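Local coordinates for ABC transporter periplasmic substrate-binding protein (Desulfovibrio alaskensis, PDB 5MY5), which probably captures tungstate in the periplasm with high selectivity and hands it to an ABC transporter for import, at residues Thr97-Leu102 and Gln223-Pro228; Ala113-Gly118 and Gly187-Thr192. The protein carries 2 engineered substitutions. All coordinates share one frame; numbering follows the deposited sequence. Where two conformers were deposited one is given.

Contact 1: Thr97-Leu102 and Gln223-Pro228; sequences TARTQL and QYSAIP
T100 and A226 exchange two backbone hydrogen bonds, T100 N to A226 O and A226 N to T100 O, both 2.9 Å, the first nearly straight at 170°. L102 N continues the antiparallel pairing to Y224 O, while T97 N, ahead of the strand that starts at T100, reaches P228 O at 3.0 Å. Y224 O is gripped twice, because Q223 NE2 bonds it from the opposite face of its carbonyl plane; Q223 OE1 goes to N272. This pairing belongs to the mixed sheet of a periplasmic binding protein fold, with helix 84-92 beside R99 and I227 and helix 239-250 beside T100 and A226.

Polar side chains gather round S225. In the conformer described here, Q101, bent at chi2 (77°), donates from NE2 to S225 OG at 2.8 Å, the acceptor lying close to its amide plane. This conformer also puts NE2 3.1 Å above the guanidinium plane of R99, over its centre. At that group's edge R99 NH2 donates a hydrogen bond to a water, which also accepts from S225 OG and donates to Q223 O; R99 NE forms a salt bridge with E87.

Apolar contact comes from L102 CD1 on A226 CB, and from R99 and I227, whose side chains lie side by side.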
ATOM      1  N   THR A  97     -18.829  -3.067   9.755  1.00 20.05           N
ATOM      2  CA  THR A  97     -19.723  -2.033  10.143  1.00 22.25           C
ATOM      3  C   THR A  97     -19.487  -0.794   9.298  1.00 20.62           C
ATOM      4  O   THR A  97     -20.398  -0.168   8.711  1.00 22.48           O
ATOM      5  CB  THR A  97     -19.498  -1.710  11.633  1.00 22.25           C
ATOM      6  OG1 THR A  97     -18.139  -1.277  11.813  1.00 23.56           O
ATOM      7  CG2 THR A  97     -19.664  -3.043  12.459  1.00 21.75           C
ATOM      8  N   ALA A  98     -18.216  -0.386   9.126  1.00 19.92           N
ATOM      9  CA  ALA A  98     -17.887   0.812   8.393  1.00 20.29           C
ATOM     10  C   ALA A  98     -16.359   0.937   8.243  1.00 21.51           C
ATOM     11  O   ALA A  98     -15.593   0.312   9.035  1.00 22.23           O
ATOM     12  CB  ALA A  98     -18.424   2.054   9.046  1.00 26.03           C
ATOM     13  N   ARG A  99     -15.952   1.696   7.237  1.00 20.03           N
ATOM     14  CA  ARG A  99     -14.547   1.972   6.968  1.00 21.34           C
ATOM     15  C   ARG A  99     -14.197   3.248   7.670  1.00 19.92           C
ATOM     16  O   ARG A  99     -14.856   4.284   7.460  1.00 24.99           O
ATOM     17  CB  ARG A  99     -14.231   2.225   5.490  1.00 20.74           C
ATOM     18  CG  ARG A  99     -14.599   1.119   4.551  1.00 22.16           C
ATOM     19  CD  ARG A  99     -14.585   1.672   3.154  1.00 20.64           C
ATOM     20  NE  ARG A  99     -13.261   2.018   2.727  1.00 18.99           N
ATOM     21  CZ  ARG A  99     -12.881   3.027   1.970  1.00 22.77           C
ATOM     22  NH1 ARG A  99     -13.784   3.889   1.510  1.00 27.13           N
ATOM     23  NH2 ARG A  99     -11.637   3.146   1.589  1.00 23.69           N
ATOM     24  N   THR A 100     -13.096   3.249   8.435  1.00 17.21           N
ATOM     25  CA  THR A 100     -12.497   4.478   8.959  1.00 18.78           C
ATOM     26  C   THR A 100     -11.133   4.657   8.323  1.00 16.98           C
ATOM     27  O   THR A 100     -10.215   3.895   8.602  1.00 15.94           O
ATOM     28  CB  THR A 100     -12.400   4.451  10.524  1.00 19.38           C
ATOM     29  OG1 THR A 100     -13.727   4.336  11.063  1.00 20.09           O
ATOM     30  CG2 THR A 100     -11.814   5.654  11.058  1.00 20.67           C
ATOM     31  N   GLN A 101     -10.976   5.732   7.590  1.00 17.60           N
ATOM     32  CA  GLN A 101      -9.691   6.023   6.984  0.50 20.13           C
ATOM     33  C   GLN A 101      -8.733   6.523   8.022  1.00 19.71           C
ATOM     34  O   GLN A 101      -9.120   7.311   8.920  1.00 19.70           O
ATOM     35  CB  GLN A 101      -9.849   7.038   5.849  0.50 21.96           C
ATOM     36  CG  GLN A 101     -10.346   6.382   4.554  0.50 24.58           C
ATOM     37  CD  GLN A 101     -11.831   6.067   4.556  0.50 26.46           C
ATOM     38  OE1 GLN A 101     -12.668   6.980   4.644  0.50 30.74           O
ATOM     39  NE2 GLN A 101     -12.178   4.799   4.399  0.50 22.08           N
ATOM     40  N   LEU A 102      -7.498   6.113   7.937  1.00 17.64           N
ATOM     41  CA  LEU A 102      -6.455   6.315   9.007  1.00 17.64           C
ATOM     42  C   LEU A 102      -5.156   6.961   8.510  1.00 18.28           C
ATOM     43  O   LEU A 102      -4.663   7.973   9.078  1.00 18.98           O
ATOM     44  CB  LEU A 102      -6.215   5.077   9.843  1.00 17.74           C
ATOM     45  CG  LEU A 102      -7.376   4.570  10.643  1.00 16.27           C
ATOM     46  CD1 LEU A 102      -7.080   3.185  11.223  1.00 16.48           C
ATOM     47  CD2 LEU A 102      -7.687   5.575  11.796  1.00 19.20           C
ATOM     48  N   GLN A 223      -4.516   4.273   0.318  1.00 16.74           N
ATOM     49  CA  GLN A 223      -5.334   4.641   1.479  1.00 15.23           C
ATOM     50  C   GLN A 223      -5.568   3.357   2.354  1.00 16.68           C
ATOM     51  O   GLN A 223      -6.126   2.364   1.895  1.00 16.71           O
ATOM     52  CB  GLN A 223      -6.661   5.202   1.111  1.00 17.89           C
ATOM     53  CG  GLN A 223      -7.471   5.658   2.301  1.00 20.72           C
ATOM     54  CD  GLN A 223      -6.827   6.791   3.050  1.00 21.73           C
ATOM     55  OE1 GLN A 223      -6.506   7.855   2.466  1.00 23.81           O
ATOM     56  NE2 GLN A 223      -6.658   6.633   4.353  1.00 18.85           N
ATOM     57  N   TYR A 224      -5.200   3.459   3.659  1.00 16.14           N
ATOM     58  CA  TYR A 224      -5.578   2.481   4.654  1.00 15.79           C
ATOM     59  C   TYR A 224      -6.848   2.821   5.397  1.00 15.96           C
ATOM     60  O   TYR A 224      -7.024   4.035   5.793  1.00 16.54           O
ATOM     61  CB  TYR A 224      -4.510   2.376   5.724  1.00 15.94           C
ATOM     62  CG  TYR A 224      -3.438   1.480   5.347  1.00 16.11           C
ATOM     63  CD1 TYR A 224      -2.454   1.883   4.452  1.00 18.60           C
ATOM     64  CD2 TYR A 224      -3.380   0.201   5.848  1.00 18.33           C
ATOM     65  CE1 TYR A 224      -1.428   1.022   4.076  1.00 20.43           C
ATOM     66  CE2 TYR A 224      -2.384  -0.672   5.491  1.00 20.18           C
ATOM     67  CZ  TYR A 224      -1.378  -0.264   4.602  1.00 19.82           C
ATOM     68  OH  TYR A 224      -0.395  -1.141   4.264  1.00 24.96           O
ATOM     69  N   SER A 225      -7.668   1.798   5.660  1.00 13.93           N
ATOM     70  CA  SER A 225      -8.818   1.926   6.545  1.00 14.38           C
ATOM     71  C   SER A 225      -8.874   0.770   7.527  1.00 15.86           C
ATOM     72  O   SER A 225      -8.466  -0.355   7.197  1.00 15.03           O
ATOM     73  CB  SER A 225     -10.082   1.966   5.743  1.00 17.38           C
ATOM     74  OG  SER A 225     -10.010   3.060   4.841  1.00 18.68           O
ATOM     75  N   ALA A 226      -9.465   1.055   8.687  1.00 13.56           N
ATOM     76  CA  ALA A 226      -9.832  -0.007   9.604  1.00 14.80           C
ATOM     77  C   ALA A 226     -11.295  -0.297   9.469  1.00 14.85           C
ATOM     78  O   ALA A 226     -12.116   0.651   9.234  1.00 16.43           O
ATOM     79  CB  ALA A 226      -9.514   0.368  11.065  1.00 16.08           C
ATOM     80  N   ILE A 227     -11.655  -1.568   9.591  1.00 14.24           N
ATOM     81  CA  ILE A 227     -13.089  -1.968   9.498  1.00 15.07           C
ATOM     82  C   ILE A 227     -13.351  -3.013  10.551  1.00 15.06           C
ATOM     83  O   ILE A 227     -12.933  -4.166  10.455  1.00 15.43           O
ATOM     84  CB  ILE A 227     -13.350  -2.635   8.110  1.00 16.61           C
ATOM     85  CG1 ILE A 227     -12.952  -1.704   6.971  1.00 18.75           C
ATOM     86  CG2 ILE A 227     -14.834  -2.938   8.012  1.00 17.96           C
ATOM     87  CD1 ILE A 227     -12.860  -2.375   5.585  1.00 20.12           C
ATOM     88  N   PRO A 228     -14.117  -2.634  11.600  1.00 16.00           N
ATOM     89  CA  PRO A 228     -14.626  -3.600  12.568  1.00 16.87           C
ATOM     90  C   PRO A 228     -15.525  -4.651  11.868  1.00 16.72           C
ATOM     91  O   PRO A 228     -16.366  -4.236  11.065  1.00 17.07           O
ATOM     92  CB  PRO A 228     -15.406  -2.745  13.562  1.00 16.52           C
ATOM     93  CG  PRO A 228     -14.748  -1.387  13.485  1.00 17.80           C
ATOM     94  CD  PRO A 228     -14.455  -1.259  11.968  1.00 17.55           C
TER
HETATM   95  O   HOH W   1      -8.897   2.017   2.497  1.00 18.22           O

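Contact 2: Ala113-Gly118 and Gly187-Thr192; sequences AADPAG and GGYTMT
The chi1 of D115 (-176°), placing CG opposite the backbone N, and that of Y189 (-67°), with CG beside its own N, bring carboxylate and phenol together. The acceptor lies in a type I beta turn, D115 to G118, closed by G118 N to D115 O at 2.8 Å. This turn, between strand 100-112 and helix 124-133, meets Y189, on the segment that follows helix 176-186 and its Schellman motif at G187. The contact thus ties a connection at the periphery of the binding-protein fold to strand 189-193, which lies between strands 100-112 and 138-140 in the sheet.

Y189 drives its hydroxyl into the turn. OH donates to D115 OD1 at 2.5 Å, a short bond that uses the anti lone pair; D115 OD1 lies at the ring edge, in its plane, with the carboxylate steeply turned against the ring. OD1 also accepts from V119 N and OD2 from K120 N, so the group is fixed in rotation.

P116 and A117 pack obliquely against the phenol, P116 CD standing 4.1 Å and A117 CB 3.9 Å from Y189 CZ. The hydroxyl is also an acceptor: A117 N points its hydrogen at Y189 OH across 2.9 Å, with an angle of 156°.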
ATOM      1  N   ALA A 113      18.547   8.026 -13.427  1.00 25.26           N
ATOM      2  CA  ALA A 113      18.801   9.440 -13.072  1.00 30.45           C
ATOM      3  C   ALA A 113      18.820  10.353 -14.304  1.00 30.48           C
ATOM      4  O   ALA A 113      18.332  11.458 -14.247  1.00 32.21           O
ATOM      5  CB  ALA A 113      20.126   9.588 -12.285  1.00 31.63           C
ATOM      6  N   ALA A 114      19.335   9.830 -15.416  1.00 29.80           N
ATOM      7  CA  ALA A 114      19.393  10.588 -16.666  1.00 31.56           C
ATOM      8  C   ALA A 114      18.016  10.814 -17.288  1.00 37.16           C
ATOM      9  O   ALA A 114      17.831  11.728 -18.116  1.00 34.12           O
ATOM     10  CB  ALA A 114      20.291   9.882 -17.662  1.00 35.21           C
ATOM     11  N   ASP A 115      17.051   9.944 -16.947  1.00 32.79           N
ATOM     12  CA  ASP A 115      15.662  10.148 -17.303  1.00 25.16           C
ATOM     13  C   ASP A 115      15.454  10.327 -18.808  1.00 26.07           C
ATOM     14  O   ASP A 115      15.029  11.402 -19.299  1.00 24.18           O
ATOM     15  CB  ASP A 115      15.184  11.336 -16.505  1.00 22.48           C
ATOM     16  CG  ASP A 115      13.738  11.639 -16.662  1.00 22.14           C
ATOM     17  OD1 ASP A 115      12.935  10.797 -17.063  1.00 21.99           O
ATOM     18  OD2 ASP A 115      13.278  12.731 -16.282  1.00 24.65           O
ATOM     19  N   PRO A 116      15.708   9.267 -19.565  1.00 25.15           N
ATOM     20  CA  PRO A 116      15.735   9.380 -21.023  1.00 27.56           C
ATOM     21  C   PRO A 116      14.406   9.808 -21.639  1.00 27.93           C
ATOM     22  O   PRO A 116      14.417  10.434 -22.698  1.00 27.66           O
ATOM     23  CB  PRO A 116      16.226   7.996 -21.479  1.00 30.39           C
ATOM     24  CG  PRO A 116      15.863   7.088 -20.340  1.00 29.12           C
ATOM     25  CD  PRO A 116      16.059   7.908 -19.109  1.00 28.23           C
ATOM     26  N   ALA A 117      13.245   9.571 -20.996  1.00 23.49           N
ATOM     27  CA  ALA A 117      11.970  10.071 -21.456  1.00 22.65           C
ATOM     28  C   ALA A 117      11.613  11.456 -20.994  1.00 23.40           C
ATOM     29  O   ALA A 117      10.566  11.978 -21.377  1.00 22.23           O
ATOM     30  CB  ALA A 117      10.836   9.066 -21.047  1.00 24.33           C
ATOM     31  N   GLY A 118      12.400  11.975 -20.054  1.00 21.34           N
ATOM     32  CA  GLY A 118      12.252  13.297 -19.491  1.00 23.34           C
ATOM     33  C   GLY A 118      10.964  13.499 -18.766  1.00 23.58           C
ATOM     34  O   GLY A 118      10.236  14.484 -18.969  1.00 25.65           O
ATOM     35  N   GLY A 187      17.741  -0.092 -17.973  1.00 20.71           N
ATOM     36  CA  GLY A 187      17.524   1.369 -18.090  1.00 21.85           C
ATOM     37  C   GLY A 187      16.110   1.885 -18.276  1.00 24.67           C
ATOM     38  O   GLY A 187      15.852   2.831 -19.028  1.00 25.09           O
ATOM     39  N   GLY A 188      15.208   1.293 -17.510  1.00 22.62           N
ATOM     40  CA  GLY A 188      13.790   1.426 -17.643  1.00 20.41           C
ATOM     41  C   GLY A 188      13.153   2.115 -16.489  1.00 18.25           C
ATOM     42  O   GLY A 188      13.846   2.425 -15.494  1.00 19.99           O
ATOM     43  N   TYR A 189      11.895   2.450 -16.671  1.00 16.79           N
ATOM     44  CA  TYR A 189      11.033   3.028 -15.667  1.00 15.51           C
ATOM     45  C   TYR A 189      10.234   1.913 -14.994  1.00 17.17           C
ATOM     46  O   TYR A 189       9.906   0.934 -15.626  1.00 15.93           O
ATOM     47  CB  TYR A 189      10.106   4.023 -16.298  1.00 15.79           C
ATOM     48  CG  TYR A 189      10.851   5.254 -16.839  1.00 16.22           C
ATOM     49  CD1 TYR A 189      11.440   5.218 -18.064  1.00 19.55           C
ATOM     50  CD2 TYR A 189      10.965   6.369 -16.080  1.00 17.34           C
ATOM     51  CE1 TYR A 189      12.130   6.304 -18.543  1.00 19.61           C
ATOM     52  CE2 TYR A 189      11.617   7.507 -16.597  1.00 19.13           C
ATOM     53  CZ  TYR A 189      12.264   7.400 -17.775  1.00 20.87           C
ATOM     54  OH  TYR A 189      12.870   8.582 -18.304  1.00 23.35           O
ATOM     55  N   THR A 190       9.792   2.132 -13.757  1.00 14.70           N
ATOM     56  CA  THR A 190       8.893   1.135 -13.114  1.00 15.44           C
ATOM     57  C   THR A 190       8.120   1.888 -12.011  1.00 14.71           C
ATOM     58  O   THR A 190       8.593   2.878 -11.428  1.00 18.45           O
ATOM     59  CB  THR A 190       9.647  -0.089 -12.625  1.00 17.82           C
ATOM     60  OG1 THR A 190       8.677  -1.099 -12.268  1.00 17.49           O
ATOM     61  CG2 THR A 190      10.471   0.159 -11.429  1.00 17.78           C
ATOM     62  N   MET A 191       6.947   1.376 -11.674  1.00 14.24           N
ATOM     63  CA  MET A 191       6.175   1.846 -10.520  1.00 14.88           C
ATOM     64  C   MET A 191       6.478   0.872  -9.356  1.00 16.04           C
ATOM     65  O   MET A 191       6.389  -0.373  -9.519  1.00 16.64           O
ATOM     66  CB  MET A 191       4.679   1.906 -10.806  1.00 15.68           C
ATOM     67  CG  MET A 191       3.863   2.525  -9.704  1.00 17.30           C
ATOM     68  SD  MET A 191       2.181   1.939  -9.554  1.00 18.38           S
ATOM     69  CE  MET A 191       2.498   0.340  -8.806  1.00 17.93           C
ATOM     70  N   THR A 192       6.766   1.483  -8.191  1.00 14.36           N
ATOM     71  CA  THR A 192       7.040   0.722  -6.937  1.00 16.59           C
ATOM     72  C   THR A 192       6.387   1.329  -5.786  1.00 15.29           C
ATOM     73  O   THR A 192       6.077   2.494  -5.784  1.00 16.74           O
ATOM     74  CB  THR A 192       8.535   0.622  -6.698  1.00 15.60           C
ATOM     75  OG1 THR A 192       8.828  -0.186  -5.536  1.00 16.97           O
ATOM     76  CG2 THR A 192       9.189   1.923  -6.563  1.00 16.47           C
TER

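Both contacts reach one sheet, on opposite sides of the chain's centre: their own centres lie about 35 Å apart and they do not touch. Strand 100-112 connects them, starting in contact 1 and leading into the loop of contact 2, whose segments are nested in the sequence between those of contact 1. Each is partly buried, but contact 1 is closer to the middle of the chain and covers 517 Å² against 166 Å². The chemistry follows the position. Where two strands run antiparallel, main-chain bonds carry the pairing and side chains add a water-bridged polar cluster; where one side chain from the strand 189-193 region meets a turn, one phenol does nearly all the work.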